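PBP5 (Haemophilus influenzae, PDB 3A3J) removes the terminal D-alanine from the stem peptides of cell-wall precursors, acting as a penicillin-binding serine D-alanyl-D-alanine carboxypeptidase. Local coordinates at residues T42-G47 against A159-D164; Y12-Y17 against A21-L26; G64-G69 against L107-S112. All blocks are in the same frame, centred on the assembly; numbering follows the deposited sequence.

In the fold
All three contacts belong to the penicillin-binding domain with the serine beta-lactamase-like fold. Contact 2 comes first along the chain: residues 12-17 and 21-26 form a hairpin at the edge of the five-stranded antiparallel sheet. Contact 1 follows, setting helix 38-51 beside helix 151-164; its centre lies about 20 Å from that of contact 2, where Arg163 and Ala159 meet Tyr17, and Ala159 also meets Met15. Contact 3 falls between the segments of contact 1 in sequence, its centre about 20 Å away, and Ile111 and Leu107 pack on Val46. With the centres of contacts 2 and 3 about 36 Å apart, contact 1 joins the sheet side to the helical side, near the active-site helix.

Contact 1 (T42-G47 against A159-D164); sequences TSYVVG and AHIIRD
Tyr44 reaches from helix 42-47 to the last turn of helix 159-164, and one carboxylate oxygen receives it. The phenol OH donates to OD2 of Asp164 at 2.7 Å, arriving on the anti side of that oxygen and somewhat out of the carboxylate plane. On the syn side the same OD2 accepts a second bond, from ND1 of His160 at 2.7 Å, with the acceptor close to the imidazole plane. The two donors come from opposite faces of the carboxylate, whose plane stands 71° from the phenol ring.

The apolar part of the contact is made by the ring of Tyr44. With CG anti to the backbone N (chi1 -171°), the side chain spans an interval in which the axes of the two short segments are 10.3 Å apart at closest approach and inclined at 22°. On the way, CE1 comes to 3.7 Å from CB of His160, and CD1 lies 4.1 Å from CG1 of Ile161, the two side chains running past one another in opposite senses.

Aromatic neighbours complete the surroundings: Phe129 stacks on His160, and both Phe129 and Tyr125 meet Tyr44 edge-to-face. Lys51, from the same helix as Tyr44, adds a further tie by bonding to the carbonyl O of Asp164.

Helix 38-51 also carries Lys39, the probable proton acceptor, and the side chain of Ile161 is about 9 Å from that of Lys39 and about 7 Å from that of Lys202, which probably binds substrate. Tyr44 thus ties the helix bearing Lys39 to a helix that passes near the active site. Chemically, the double grip on one oxygen restrains the carboxylate's rotation and probably favours its ionised form, while the carboxylate in turn would tend to polarise the imidazole and stabilise a proton on ND1.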
loop_
_atom_site.group_PDB
_atom_site.type_symbol
_atom_site.label_atom_id
_atom_site.label_comp_id
_atom_site.label_asym_id
_atom_site.label_seq_id
_atom_site.Cartn_x
_atom_site.Cartn_y
_atom_site.Cartn_z
ATOM N N THR A 42 -0.189 4.366 11.259
ATOM C CA THR A 42 -0.863 5.459 12.039
ATOM C C THR A 42 -1.752 6.332 11.182
ATOM O O THR A 42 -2.901 6.651 11.541
ATOM C CB THR A 42 0.176 6.369 12.801
ATOM O OG1 THR A 42 0.963 5.556 13.684
ATOM C CG2 THR A 42 -0.549 7.458 13.582
ATOM N N SER A 43 -1.224 6.789 10.036
ATOM C CA SER A 43 -2.066 7.601 9.110
ATOM C C SER A 43 -3.201 6.788 8.469
ATOM O O SER A 43 -4.233 7.338 8.113
ATOM C CB SER A 43 -1.151 8.138 7.979
ATOM O OG SER A 43 0.091 8.563 8.642
ATOM N N TYR A 44 -2.968 5.503 8.249
ATOM C CA TYR A 44 -4.053 4.612 7.792
ATOM C C TYR A 44 -5.248 4.668 8.810
ATOM O O TYR A 44 -6.369 5.104 8.458
ATOM C CB TYR A 44 -3.562 3.162 7.555
ATOM C CG TYR A 44 -4.682 2.338 6.877
ATOM C CD1 TYR A 44 -4.825 2.345 5.475
ATOM C CD2 TYR A 44 -5.659 1.681 7.631
ATOM C CE1 TYR A 44 -5.882 1.638 4.831
ATOM C CE2 TYR A 44 -6.715 0.956 7.015
ATOM C CZ TYR A 44 -6.801 0.932 5.606
ATOM O OH TYR A 44 -7.808 0.256 4.963
ATOM N N VAL A 45 -4.962 4.382 10.087
ATOM C CA VAL A 45 -6.023 4.534 11.192
ATOM C C VAL A 45 -6.697 5.895 11.142
ATOM O O VAL A 45 -7.904 5.976 11.010
ATOM C CB VAL A 45 -5.400 4.260 12.567
ATOM C CG1 VAL A 45 -6.420 4.321 13.720
ATOM C CG2 VAL A 45 -4.787 2.893 12.536
ATOM N N VAL A 46 -5.896 6.978 11.131
ATOM C CA VAL A 46 -6.450 8.345 11.083
ATOM C C VAL A 46 -7.286 8.518 9.826
ATOM O O VAL A 46 -8.387 9.082 9.845
ATOM C CB VAL A 46 -5.305 9.479 11.112
ATOM C CG1 VAL A 46 -5.938 10.871 10.997
ATOM C CG2 VAL A 46 -4.464 9.444 12.391
ATOM N N GLY A 47 -6.767 8.047 8.700
ATOM C CA GLY A 47 -7.510 8.284 7.462
ATOM C C GLY A 47 -8.830 7.512 7.396
ATOM O O GLY A 47 -9.850 8.031 6.973
ATOM N N ALA A 159 0.028 0.133 -0.286
ATOM C CA ALA A 159 -1.076 0.010 -1.346
ATOM C C ALA A 159 -2.455 0.310 -0.807
ATOM O O ALA A 159 -3.350 0.889 -1.491
ATOM C CB ALA A 159 -1.052 -1.413 -1.969
ATOM N N HIS A 160 -2.661 -0.068 0.468
ATOM C CA HIS A 160 -3.977 0.173 1.126
ATOM C C HIS A 160 -4.204 1.627 1.356
ATOM O O HIS A 160 -5.307 2.118 1.207
ATOM C CB HIS A 160 -4.044 -0.538 2.479
ATOM C CG HIS A 160 -4.573 -1.941 2.381
ATOM N ND1 HIS A 160 -5.888 -2.208 2.063
ATOM C CD2 HIS A 160 -3.960 -3.142 2.504
ATOM C CE1 HIS A 160 -6.079 -3.524 2.058
ATOM N NE2 HIS A 160 -4.914 -4.121 2.284
ATOM N N ILE A 161 -3.157 2.355 1.768
ATOM C CA ILE A 161 -3.331 3.812 1.790
ATOM C C ILE A 161 -3.687 4.384 0.426
ATOM O O ILE A 161 -4.604 5.214 0.280
ATOM C CB ILE A 161 -1.967 4.537 2.267
ATOM C CG1 ILE A 161 -1.609 4.140 3.742
ATOM C CG2 ILE A 161 -2.090 6.039 2.080
ATOM C CD1 ILE A 161 -0.122 4.185 4.073
ATOM N N ILE A 162 -2.909 4.029 -0.589
ATOM C CA ILE A 162 -3.214 4.568 -1.908
ATOM C C ILE A 162 -4.614 4.146 -2.350
ATOM O O ILE A 162 -5.402 4.935 -2.859
ATOM C CB ILE A 162 -2.151 4.081 -2.948
ATOM C CG1 ILE A 162 -0.769 4.683 -2.535
ATOM C CG2 ILE A 162 -2.613 4.458 -4.404
ATOM C CD1 ILE A 162 0.443 3.950 -3.108
ATOM N N ARG A 163 -4.904 2.873 -2.154
ATOM C CA ARG A 163 -6.226 2.322 -2.606
ATOM C C ARG A 163 -7.424 2.790 -1.711
ATOM O O ARG A 163 -8.414 3.303 -2.197
ATOM C CB ARG A 163 -6.154 0.769 -2.617
ATOM C CG ARG A 163 -7.505 0.098 -3.099
ATOM C CD ARG A 163 -7.231 -1.394 -3.378
ATOM N NE ARG A 163 -6.565 -1.487 -4.649
ATOM C CZ ARG A 163 -5.340 -1.916 -4.867
ATOM N NH1 ARG A 163 -4.571 -2.373 -3.909
ATOM N NH2 ARG A 163 -4.883 -1.899 -6.097
ATOM N N ASP A 164 -7.316 2.647 -0.394
ATOM C CA ASP A 164 -8.497 2.991 0.543
ATOM C C ASP A 164 -8.657 4.465 0.881
ATOM O O ASP A 164 -9.756 4.889 1.211
ATOM C CB ASP A 164 -8.388 2.172 1.824
ATOM C CG ASP A 164 -8.172 0.730 1.524
ATOM O OD1 ASP A 164 -8.624 0.402 0.409
ATOM O OD2 ASP A 164 -7.582 -0.087 2.291
#

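Contact 2 (Y12-Y17 against A21-L26); sequences YVLMDY and AILTAL
The ring of Tyr12 lies across the backbone of Ala25 and Leu26, one of its faces turned to them. Leu26 N sits 3.8 Å above the plane over the ring centre, and CB of Leu26 lies over the same face. A chi1 of 65° sets CG between the backbone N and the carbonyl carbon, folding the ring over the partner strand. CG2 of Thr24 meets the ring edge at CE1 and also touches CB of Leu14, wedged between these two side chains. Further along, CD2 of Leu14 rests on CB of Leu23, 4.0 Å away.

The other face of the hairpin carries Val13, Met15, Ile22 and Ala25. CG2 of Val13 fills the notch between CG2 of Ile22 (3.6 Å) and CB of Ala25, while CD1 of Ile22 bears on CB of Met15 at 3.6 Å. The thioether of Met15 then turns away to Ala159 of helix 151-164.

Backbone bonds hold these shapes in step. Tyr12 and Leu26 form a reciprocal hydrogen-bonded pair, with Tyr12 N to Leu26 O in the carbonyl plane and 3.1 Å long. Beyond it the chain turns a corner at Thr24, and Leu23 N reaches Leu14 O from above the carbonyl plane, at 3.0 Å.

Near the turn, Asp16 bonds through OD2 to the backbone N of Asn18 and Ser19, and through OD1 to Thr255. Strand 224-232 flanks 11-16 on its other side, so this is an antiparallel beta-hairpin at the margin of the five-stranded sheet of the serine beta-lactamase-like fold.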
loop_
_atom_site.group_PDB
_atom_site.type_symbol
_atom_site.label_atom_id
_atom_site.label_comp_id
_atom_site.label_asym_id
_atom_site.label_seq_id
_atom_site.Cartn_x
_atom_site.Cartn_y
_atom_site.Cartn_z
ATOM N N TYR A 12 14.331 -5.462 0.269
ATOM C CA TYR A 12 13.568 -4.614 -0.590
ATOM C C TYR A 12 12.516 -5.358 -1.377
ATOM O O TYR A 12 12.563 -6.582 -1.543
ATOM C CB TYR A 12 14.496 -3.910 -1.586
ATOM C CG TYR A 12 15.229 -4.799 -2.608
ATOM C CD1 TYR A 12 14.628 -5.193 -3.813
ATOM C CD2 TYR A 12 16.510 -5.183 -2.376
ATOM C CE1 TYR A 12 15.343 -5.979 -4.762
ATOM C CE2 TYR A 12 17.196 -5.898 -3.261
ATOM C CZ TYR A 12 16.642 -6.302 -4.452
ATOM O OH TYR A 12 17.436 -7.067 -5.273
ATOM N N VAL A 13 11.567 -4.635 -1.913
ATOM C CA VAL A 13 10.577 -5.304 -2.693
ATOM C C VAL A 13 10.162 -4.267 -3.717
ATOM O O VAL A 13 10.230 -3.060 -3.416
ATOM C CB VAL A 13 9.347 -5.735 -1.826
ATOM C CG1 VAL A 13 8.330 -4.645 -1.789
ATOM C CG2 VAL A 13 8.680 -6.918 -2.434
ATOM N N LEU A 14 9.771 -4.712 -4.924
ATOM C CA LEU A 14 9.147 -3.824 -5.879
ATOM C C LEU A 14 7.857 -4.535 -6.294
ATOM O O LEU A 14 7.890 -5.767 -6.509
ATOM C CB LEU A 14 10.027 -3.709 -7.137
ATOM C CG LEU A 14 9.410 -2.907 -8.321
ATOM C CD1 LEU A 14 9.216 -1.428 -7.849
ATOM C CD2 LEU A 14 10.282 -2.889 -9.610
ATOM N N MET A 15 6.743 -3.820 -6.475
ATOM C CA MET A 15 5.487 -4.520 -6.691
ATOM C C MET A 15 4.604 -3.618 -7.520
ATOM O O MET A 15 4.598 -2.421 -7.296
ATOM C CB MET A 15 4.832 -4.880 -5.318
ATOM C CG MET A 15 3.314 -5.073 -5.361
ATOM S SD MET A 15 2.390 -5.114 -3.745
ATOM C CE MET A 15 1.328 -3.725 -3.875
ATOM N N ASP A 16 3.880 -4.160 -8.488
ATOM C CA ASP A 16 2.893 -3.410 -9.231
ATOM C C ASP A 16 1.688 -3.198 -8.332
ATOM O O ASP A 16 1.157 -4.158 -7.754
ATOM C CB ASP A 16 2.417 -4.193 -10.490
ATOM C CG ASP A 16 1.419 -3.416 -11.306
ATOM O OD1 ASP A 16 1.796 -2.643 -12.249
ATOM O OD2 ASP A 16 0.240 -3.489 -10.974
ATOM N N TYR A 17 1.241 -1.951 -8.236
ATOM C CA TYR A 17 0.130 -1.598 -7.338
ATOM C C TYR A 17 -1.152 -2.312 -7.821
ATOM O O TYR A 17 -2.036 -2.678 -7.035
ATOM C CB TYR A 17 -0.086 -0.110 -7.409
ATOM C CG TYR A 17 -1.413 0.404 -6.860
ATOM C CD1 TYR A 17 -1.690 0.401 -5.446
ATOM C CD2 TYR A 17 -2.381 0.905 -7.717
ATOM C CE1 TYR A 17 -2.914 0.899 -4.934
ATOM C CE2 TYR A 17 -3.614 1.366 -7.234
ATOM C CZ TYR A 17 -3.860 1.371 -5.839
ATOM O OH TYR A 17 -5.050 1.859 -5.419
ATOM N N ALA A 21 1.633 -7.969 -8.186
ATOM C CA ALA A 21 2.754 -8.894 -8.457
ATOM C C ALA A 21 4.102 -8.322 -7.969
ATOM O O ALA A 21 4.393 -7.140 -8.140
ATOM C CB ALA A 21 2.841 -9.183 -9.961
ATOM N N ILE A 22 4.934 -9.159 -7.388
ATOM C CA ILE A 22 6.276 -8.737 -6.996
ATOM C C ILE A 22 7.247 -8.869 -8.168
ATOM O O ILE A 22 7.574 -9.968 -8.572
ATOM C CB ILE A 22 6.748 -9.591 -5.860
ATOM C CG1 ILE A 22 5.646 -9.647 -4.802
ATOM C CG2 ILE A 22 8.026 -9.042 -5.281
ATOM C CD1 ILE A 22 5.281 -8.283 -4.275
ATOM N N LEU A 23 7.695 -7.752 -8.730
ATOM C CA LEU A 23 8.577 -7.775 -9.874
ATOM C C LEU A 23 9.997 -8.195 -9.529
ATOM O O LEU A 23 10.657 -8.842 -10.334
ATOM C CB LEU A 23 8.606 -6.421 -10.523
ATOM C CG LEU A 23 7.350 -6.061 -11.302
ATOM C CD1 LEU A 23 6.204 -6.121 -10.402
ATOM C CD2 LEU A 23 7.421 -4.675 -11.930
ATOM N N THR A 24 10.493 -7.814 -8.352
ATOM C CA THR A 24 11.822 -8.270 -7.880
ATOM C C THR A 24 11.843 -8.141 -6.331
ATOM O O THR A 24 10.985 -7.490 -5.822
ATOM C CB THR A 24 13.013 -7.521 -8.602
ATOM O OG1 THR A 24 14.222 -8.124 -8.196
ATOM C CG2 THR A 24 13.134 -6.009 -8.265
ATOM N N ALA A 25 12.730 -8.834 -5.595
ATOM C CA ALA A 25 12.730 -8.779 -4.135
ATOM C C ALA A 25 14.027 -9.360 -3.560
ATOM O O ALA A 25 14.670 -10.189 -4.190
ATOM C CB ALA A 25 11.496 -9.519 -3.547
ATOM N N LEU A 26 14.411 -8.908 -2.372
ATOM C CA LEU A 26 15.475 -9.512 -1.574
ATOM C C LEU A 26 14.974 -9.541 -0.116
ATOM O O LEU A 26 14.618 -8.495 0.416
ATOM C CB LEU A 26 16.758 -8.683 -1.690
ATOM C CG LEU A 26 17.861 -9.126 -0.733
ATOM C CD1 LEU A 26 18.243 -10.589 -1.071
ATOM C CD2 LEU A 26 19.065 -8.226 -0.738
#

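Contact 3 (G64-G69 against L107-S112); sequences GESAWG and LAEHIS
Glu109 OE2 accepts a hydrogen bond from Ser66 OG at 2.8 Å, on the syn side of the carboxylate and 18° out of its plane. The two side chains thus bring a surface loop and a helix together through their polar ends. Ser66 holds OG between its backbone N and carbonyl carbon (chi1 63°), a setting that brings OG within reach of the carboxylate. From the other side Glu109 stretches out beyond CG (chi2 -175°), spanning the interval with its full length.

In the fold, this loop follows strand 60-62, and the carboxylate belongs to helix 101-112 of the helical part of the beta-lactamase-like domain. The contact is at the surface, away from the catalytic residues. Ser66 and Ala67 also touch this helix about one turn earlier, at Val105 and Ala106, while Val115 of helix 115-128 flanks Glu109.

A water sits beside the Ser66-Glu109 pair and gathers three partners. It accepts from Gly64 N at 3.0 Å and from Ala67 N, also at 3.0 Å, and makes a weak bond to Glu109 OE1, 3.5 Å away. Within the loop, Ala67 N is also weakly bonded to Gly64 O at 3.3 Å, loosely bridging a short turn whose residues 65-67 adopt helix-like backbone angles but do not build a proper helix. Asn71 binds the carbonyl O of Glu65 through its side-chain ND2.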
loop_
_atom_site.group_PDB
_atom_site.type_symbol
_atom_site.label_atom_id
_atom_site.label_comp_id
_atom_site.label_asym_id
_atom_site.label_seq_id
_atom_site.Cartn_x
_atom_site.Cartn_y
_atom_site.Cartn_z
ATOM N N GLY A 64 -1.422 18.433 25.667
ATOM C CA GLY A 64 -1.123 18.439 27.098
ATOM C C GLY A 64 0.217 17.795 27.190
ATOM O O GLY A 64 0.838 17.577 26.146
ATOM N N GLU A 65 0.707 17.504 28.386
ATOM C CA GLU A 65 2.105 17.005 28.497
ATOM C C GLU A 65 2.537 15.750 27.638
ATOM O O GLU A 65 3.727 15.536 27.405
ATOM C CB GLU A 65 2.534 16.838 29.977
ATOM C CG GLU A 65 2.090 18.034 30.816
ATOM C CD GLU A 65 2.794 18.231 32.165
ATOM O OE1 GLU A 65 3.758 17.503 32.494
ATOM O OE2 GLU A 65 2.357 19.160 32.892
ATOM N N SER A 66 1.634 14.889 27.206
ATOM C CA SER A 66 2.147 13.659 26.508
ATOM C C SER A 66 2.300 13.937 24.994
ATOM O O SER A 66 3.137 13.371 24.356
ATOM C CB SER A 66 1.277 12.422 26.750
ATOM O OG SER A 66 0.006 12.714 26.199
ATOM N N ALA A 67 1.532 14.868 24.452
ATOM C CA ALA A 67 1.698 15.287 23.059
ATOM C C ALA A 67 2.712 16.450 22.858
ATOM O O ALA A 67 3.052 16.806 21.736
ATOM C CB ALA A 67 0.292 15.639 22.424
ATOM N N TRP A 68 3.220 16.994 23.956
ATOM C CA TRP A 68 4.082 18.162 23.954
ATOM C C TRP A 68 5.397 17.947 23.222
ATOM O O TRP A 68 6.110 17.037 23.529
ATOM C CB TRP A 68 4.333 18.523 25.430
ATOM C CG TRP A 68 5.090 19.788 25.732
ATOM C CD1 TRP A 68 5.421 20.827 24.880
ATOM C CD2 TRP A 68 5.589 20.149 27.026
ATOM N NE1 TRP A 68 6.107 21.797 25.583
ATOM C CE2 TRP A 68 6.220 21.396 26.897
ATOM C CE3 TRP A 68 5.537 19.535 28.290
ATOM C CZ2 TRP A 68 6.790 22.059 28.003
ATOM C CZ3 TRP A 68 6.123 20.198 29.391
ATOM C CH2 TRP A 68 6.726 21.437 29.228
ATOM N N GLY A 69 5.752 18.795 22.267
ATOM C CA GLY A 69 7.046 18.616 21.569
ATOM C C GLY A 69 8.214 18.305 22.496
ATOM O O GLY A 69 9.105 17.500 22.147
ATOM N N LEU A 107 -2.652 12.553 17.956
ATOM C CA LEU A 107 -3.740 11.848 17.207
ATOM C C LEU A 107 -4.182 10.529 17.866
ATOM O O LEU A 107 -5.346 10.251 17.942
ATOM C CB LEU A 107 -3.374 11.584 15.745
ATOM C CG LEU A 107 -3.401 12.844 14.895
ATOM C CD1 LEU A 107 -2.534 12.705 13.592
ATOM C CD2 LEU A 107 -4.808 13.309 14.614
ATOM N N ALA A 108 -3.242 9.700 18.266
ATOM C CA ALA A 108 -3.587 8.486 18.891
ATOM C C ALA A 108 -4.570 8.726 20.081
ATOM O O ALA A 108 -5.583 7.978 20.242
ATOM C CB ALA A 108 -2.308 7.755 19.417
ATOM N N GLU A 109 -4.229 9.692 20.937
ATOM C CA GLU A 109 -5.074 10.025 22.094
ATOM C C GLU A 109 -6.394 10.616 21.653
ATOM O O GLU A 109 -7.439 10.316 22.228
ATOM C CB GLU A 109 -4.339 10.971 23.049
ATOM C CG GLU A 109 -3.061 10.277 23.568
ATOM C CD GLU A 109 -2.306 11.072 24.610
ATOM O OE1 GLU A 109 -2.525 12.278 24.657
ATOM O OE2 GLU A 109 -1.484 10.496 25.358
ATOM N N HIS A 110 -6.402 11.443 20.632
ATOM C CA HIS A 110 -7.702 11.973 20.230
ATOM C C HIS A 110 -8.665 10.881 19.696
ATOM O O HIS A 110 -9.889 10.996 19.859
ATOM C CB HIS A 110 -7.519 13.082 19.194
ATOM C CG HIS A 110 -8.802 13.673 18.649
ATOM N ND1 HIS A 110 -9.654 14.450 19.406
ATOM C CD2 HIS A 110 -9.326 13.670 17.401
ATOM C CE1 HIS A 110 -10.654 14.891 18.652
ATOM N NE2 HIS A 110 -10.488 14.417 17.434
ATOM N N ILE A 111 -8.112 9.857 19.027
ATOM C CA ILE A 111 -8.912 8.859 18.320
ATOM C C ILE A 111 -9.221 7.757 19.317
ATOM O O ILE A 111 -10.332 7.289 19.379
ATOM C CB ILE A 111 -8.141 8.278 17.094
ATOM C CG1 ILE A 111 -8.083 9.308 15.944
ATOM C CG2 ILE A 111 -8.752 6.990 16.633
ATOM C CD1 ILE A 111 -6.956 8.993 14.947
ATOM N N SER A 112 -8.238 7.335 20.084
ATOM C CA SER A 112 -8.464 6.180 20.948
ATOM C C SER A 112 -8.494 6.429 22.464
ATOM O O SER A 112 -8.637 5.480 23.211
ATOM C CB SER A 112 -7.482 5.046 20.625
ATOM O OG SER A 112 -7.899 4.395 19.432
HETATM O O HOH W 1 -1.251 15.471 25.270
#